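Local coordinates for protein transcriptional regulator, HTH_3 family (Vibrio cholerae, PDB 1Y9Q) that probably binds DNA to regulate transcription, through a helix-turn-helix domain joined to a cupin domain that holds a zinc ion and D-methionine, at residues K17-R20 with K21-L25; D28-A31 with Q32-V36. One frame throughout, in Å; residues are numbered along the deposited sequence.

Contact 1 of 2, residues K17-R20 with K21-L25; sequences KNLR and KSRGL
The last turn of helix 5-22 runs on normal helical bonds from Lys21 N to Lys17 O and from Ser22 N to Asn18 O, then closes round Gly24, where Leu25 N reaches back to Arg20 O over 3.2 Å. Arg20 uses the same reversal for its side chain. With CG anti to the backbone N (chi1 180°) and a bend at chi3, its chain passes CB of Leu25 and brings NH1 to Leu25 O at 2.8 Å, near the guanidinium plane. NE of Arg20 forms a salt bridge with Glu45, so one flat group ties the end of helix 5-22 to helix 38-45. The almost straight return bond of Leu25 N (171°), together with the bond from Gly24 N to Lys21 O, makes a Schellman motif, and glycine suits the positive phi at which the chain leaves the helix. Lys21 lies alongside Arg20, its NZ 4.2 Å from Arg20 NH2; a water at 2.6 Å from Lys21 NZ accepts from both residues, weakly from the arginine, and probably eases the meeting of like charges. On the flank of the helix, a chi1 of -68° sets Ser22 OG beside its own backbone N, 2.8 Å from Asn18 O and 2.9 Å from Asn18 OD1; serine's short arm suits a place so close to both oxygens. Arg23 instead stretches next to Leu19 and sends NH1 to Leu19 O, approaching from above the carbonyl plane; the backbone N of Arg23 adds only a weak bond to the same oxygen, which the side chain supplements. NE of Arg23 turns to Leu63 O at the end of helix 53-63.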
loop_
_atom_site.group_PDB
_atom_site.type_symbol
_atom_site.label_atom_id
_atom_site.label_comp_id
_atom_site.label_asym_id
_atom_site.label_seq_id
_atom_site.Cartn_x
_atom_site.Cartn_y
_atom_site.Cartn_z
ATOM N N LYS A 17 -17.325 1.832 18.455
ATOM C CA LYS A 17 -17.652 2.883 19.409
ATOM C C LYS A 17 -17.273 2.427 20.817
ATOM O O LYS A 17 -16.681 3.182 21.582
ATOM C CB LYS A 17 -19.148 3.204 19.340
ATOM C CG LYS A 17 -19.549 4.462 20.093
ATOM C CD LYS A 17 -21.045 4.717 19.960
ATOM C CE LYS A 17 -21.465 5.977 20.701
ATOM N NZ LYS A 17 -22.918 6.260 20.511
ATOM N N ASN A 18 -17.607 1.184 21.154
ATOM C CA ASN A 18 -17.286 0.657 22.477
ATOM C C ASN A 18 -15.772 0.680 22.686
ATOM O O ASN A 18 -15.284 1.192 23.692
ATOM C CB ASN A 18 -17.798 -0.774 22.627
ATOM C CG ASN A 18 -17.782 -1.245 24.065
ATOM O OD1 ASN A 18 -16.753 -1.167 24.749
ATOM N ND2 ASN A 18 -18.923 -1.743 24.535
ATOM N N LEU A 19 -15.032 0.123 21.729
ATOM C CA LEU A 19 -13.575 0.097 21.823
ATOM C C LEU A 19 -13.017 1.506 21.995
ATOM O O LEU A 19 -12.149 1.737 22.847
ATOM C CB LEU A 19 -12.966 -0.557 20.573
ATOM C CG LEU A 19 -13.217 -2.061 20.390
ATOM C CD1 LEU A 19 -12.683 -2.521 19.035
ATOM C CD2 LEU A 19 -12.533 -2.830 21.528
ATOM N N ARG A 20 -13.522 2.450 21.205
ATOM C CA ARG A 20 -13.052 3.835 21.276
ATOM C C ARG A 20 -13.380 4.477 22.622
ATOM O O ARG A 20 -12.505 5.034 23.283
ATOM C CB ARG A 20 -13.671 4.677 20.151
ATOM C CG ARG A 20 -13.227 6.139 20.170
ATOM C CD ARG A 20 -13.729 6.919 18.967
ATOM N NE ARG A 20 -15.184 7.088 18.961
ATOM C CZ ARG A 20 -15.848 7.955 19.719
ATOM N NH1 ARG A 20 -15.197 8.745 20.561
ATOM N NH2 ARG A 20 -17.168 8.044 19.623
ATOM N N LYS A 21 -14.647 4.394 23.011
ATOM C CA LYS A 21 -15.119 4.964 24.270
ATOM C C LYS A 21 -14.432 4.329 25.475
ATOM O O LYS A 21 -14.125 5.015 26.453
ATOM C CB LYS A 21 -16.632 4.777 24.393
ATOM C CG LYS A 21 -17.462 5.593 23.408
ATOM C CD LYS A 21 -17.512 7.060 23.801
ATOM C CE LYS A 21 -18.569 7.807 22.994
ATOM N NZ LYS A 21 -18.605 9.262 23.326
ATOM N N SER A 22 -14.204 3.020 25.415
ATOM C CA SER A 22 -13.548 2.331 26.522
ATOM C C SER A 22 -12.145 2.885 26.723
ATOM O O SER A 22 -11.616 2.869 27.832
ATOM C CB SER A 22 -13.473 0.822 26.259
ATOM O OG SER A 22 -14.767 0.240 26.287
ATOM N N ARG A 23 -11.548 3.379 25.645
ATOM C CA ARG A 23 -10.208 3.950 25.709
ATOM C C ARG A 23 -10.251 5.437 26.054
ATOM O O ARG A 23 -9.211 6.058 26.279
ATOM C CB ARG A 23 -9.495 3.752 24.369
ATOM C CG ARG A 23 -9.191 2.294 24.055
ATOM C CD ARG A 23 -8.802 2.097 22.593
ATOM N NE ARG A 23 -8.176 0.797 22.369
ATOM C CZ ARG A 23 -8.753 -0.377 22.618
ATOM N NH1 ARG A 23 -9.988 -0.434 23.104
ATOM N NH2 ARG A 23 -8.087 -1.501 22.386
ATOM N N GLY A 24 -11.457 6.001 26.091
ATOM C CA GLY A 24 -11.612 7.413 26.397
ATOM C C GLY A 24 -11.089 8.310 25.287
ATOM O O GLY A 24 -10.644 9.429 25.538
ATOM N N LEU A 25 -11.159 7.820 24.053
ATOM C CA LEU A 25 -10.676 8.558 22.892
ATOM C C LEU A 25 -11.761 9.340 22.161
ATOM O O LEU A 25 -12.906 8.908 22.084
ATOM C CB LEU A 25 -10.014 7.591 21.896
ATOM C CG LEU A 25 -8.693 6.916 22.296
ATOM C CD1 LEU A 25 -8.372 5.774 21.330
ATOM C CD2 LEU A 25 -7.571 7.940 22.296
HETATM O O HOH W 1 -18.433 10.779 21.219
#

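Contact 2 of 2, residues D28-A31 with Q32-V36; sequences DATA and QLTGV
The peptide carbonyl of Thr30 is gripped on its two opposite faces by one residue: Thr34 N arrives from one side of the plane at 3.0 Å, and Thr34 OG1 from the other at 2.9 Å, tilted 28° out of it. The side-chain amide of Gln32 and the carboxylate of Asp28 keep more distance, OD1 and NE2 being 4.3 Å apart; Gln32, folded back at chi2, rests its CG near Asp28 O. A chi1 of 66° sets OG1 of Thr34 between its own N and carbonyl carbon, from where it can donate to Thr30 O and also accept from Val36 N at 3.1 Å. The second bond forms an ST turn, so a single hydroxyl spans the end of helix 27-34 and the chain beyond it, a use that suits threonine in a buried place, while its methyl meets that of Thr30 (CG2 to CG2, 4.1 Å). Gly35 then takes positive phi, a backbone shape at which a CB would be jammed against the carbonyl oxygen of Thr34; its N donates to Ala31 O. Past this turn Val36 O returns to 3.2 Å from Ala31 CA, a CA-H...O contact, and lies close to Ala31 CB as well, so a side chain as short as alanine's suits the place. In this helix-turn-helix unit the turn leads into helix 38-45, whose Leu41 receives Thr30, Ala31 and Val36. Thr30 OG1 bonds back to Ser26 O, and Val36 also packs on Lys58 and Ile59 of helix 53-63.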
loop_
_atom_site.group_PDB
_atom_site.type_symbol
_atom_site.label_atom_id
_atom_site.label_comp_id
_atom_site.label_asym_id
_atom_site.label_seq_id
_atom_site.Cartn_x
_atom_site.Cartn_y
_atom_site.Cartn_z
ATOM N N ASP A 28 -11.558 12.563 16.785
ATOM C CA ASP A 28 -10.404 13.216 16.178
ATOM C C ASP A 28 -9.097 12.555 16.607
ATOM O O ASP A 28 -8.182 12.389 15.800
ATOM C CB ASP A 28 -10.368 14.703 16.542
ATOM C CG ASP A 28 -9.361 15.478 15.709
ATOM O OD1 ASP A 28 -9.567 15.594 14.480
ATOM O OD2 ASP A 28 -8.360 15.963 16.278
ATOM N N ALA A 29 -9.005 12.180 17.880
ATOM C CA ALA A 29 -7.795 11.535 18.374
ATOM C C ALA A 29 -7.658 10.158 17.728
ATOM O O ALA A 29 -6.554 9.707 17.428
ATOM C CB ALA A 29 -7.851 11.401 19.892
ATOM N N THR A 30 -8.788 9.495 17.516
ATOM C CA THR A 30 -8.787 8.174 16.899
ATOM C C THR A 30 -8.380 8.311 15.434
ATOM O O THR A 30 -7.714 7.441 14.872
ATOM C CB THR A 30 -10.184 7.519 17.008
ATOM O OG1 THR A 30 -10.552 7.418 18.391
ATOM C CG2 THR A 30 -10.171 6.125 16.399
ATOM N N ALA A 31 -8.768 9.419 14.820
ATOM C CA ALA A 31 -8.416 9.670 13.428
ATOM C C ALA A 31 -6.896 9.788 13.306
ATOM O O ALA A 31 -6.287 9.196 12.414
ATOM C CB ALA A 31 -9.088 10.951 12.944
ATOM N N GLN A 32 -6.283 10.540 14.216
ATOM C CA GLN A 32 -4.832 10.731 14.193
ATOM C C GLN A 32 -4.075 9.426 14.413
ATOM O O GLN A 32 -3.058 9.164 13.763
ATOM C CB GLN A 32 -4.408 11.746 15.262
ATOM C CG GLN A 32 -5.022 13.121 15.088
ATOM C CD GLN A 32 -4.761 13.711 13.713
ATOM O OE1 GLN A 32 -3.611 13.856 13.298
ATOM N NE2 GLN A 32 -5.832 14.055 13.001
ATOM N N LEU A 33 -4.579 8.608 15.330
ATOM C CA LEU A 33 -3.953 7.330 15.647
ATOM C C LEU A 33 -4.019 6.319 14.508
ATOM O O LEU A 33 -3.034 5.642 14.218
ATOM C CB LEU A 33 -4.613 6.705 16.881
ATOM C CG LEU A 33 -4.384 7.369 18.239
ATOM C CD1 LEU A 33 -5.280 6.718 19.278
ATOM C CD2 LEU A 33 -2.913 7.246 18.627
ATOM N N THR A 34 -5.182 6.227 13.869
ATOM C CA THR A 34 -5.415 5.257 12.799
ATOM C C THR A 34 -5.095 5.688 11.372
ATOM O O THR A 34 -4.874 4.841 10.509
ATOM C CB THR A 34 -6.884 4.817 12.772
ATOM O OG1 THR A 34 -7.691 5.938 12.399
ATOM C CG2 THR A 34 -7.327 4.305 14.137
ATOM N N GLY A 35 -5.100 6.988 11.110
ATOM C CA GLY A 35 -4.840 7.445 9.760
ATOM C C GLY A 35 -6.118 7.429 8.941
ATOM O O GLY A 35 -6.100 7.697 7.741
ATOM N N VAL A 36 -7.230 7.088 9.584
ATOM C CA VAL A 36 -8.531 7.069 8.919
ATOM C C VAL A 36 -9.195 8.404 9.258
ATOM O O VAL A 36 -9.196 8.815 10.419
ATOM C CB VAL A 36 -9.407 5.902 9.437
ATOM C CG1 VAL A 36 -10.777 5.939 8.774
ATOM C CG2 VAL A 36 -8.710 4.567 9.158
#

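In the fold
Both contacts end a helix of the helix-turn-helix domain, but the exits differ: contact 1 closes with a Schellman motif and an arginine bonded to the carbonyl beyond it, while contact 2 uses a threonine ST turn. Contact 1, at the end of helix 5-22, is a surface contact in which Arg20 is buried; contact 2, at the end of helix 27-34, is partly buried. Their chemistry follows: long charged chains and a water at the first, a hydroxyl and small apolar groups at the second. The two touch where helix 5-22 and the turn after it meet helix 27-34, Arg20 CD lying 3.3 Å from Thr30 OG1 and Leu25 CD1 lying 3.8 Å from Leu33 CD1. Contact 2 alone leads directly into helix 38-45, probably the DNA-recognition helix, as in relatives of this family.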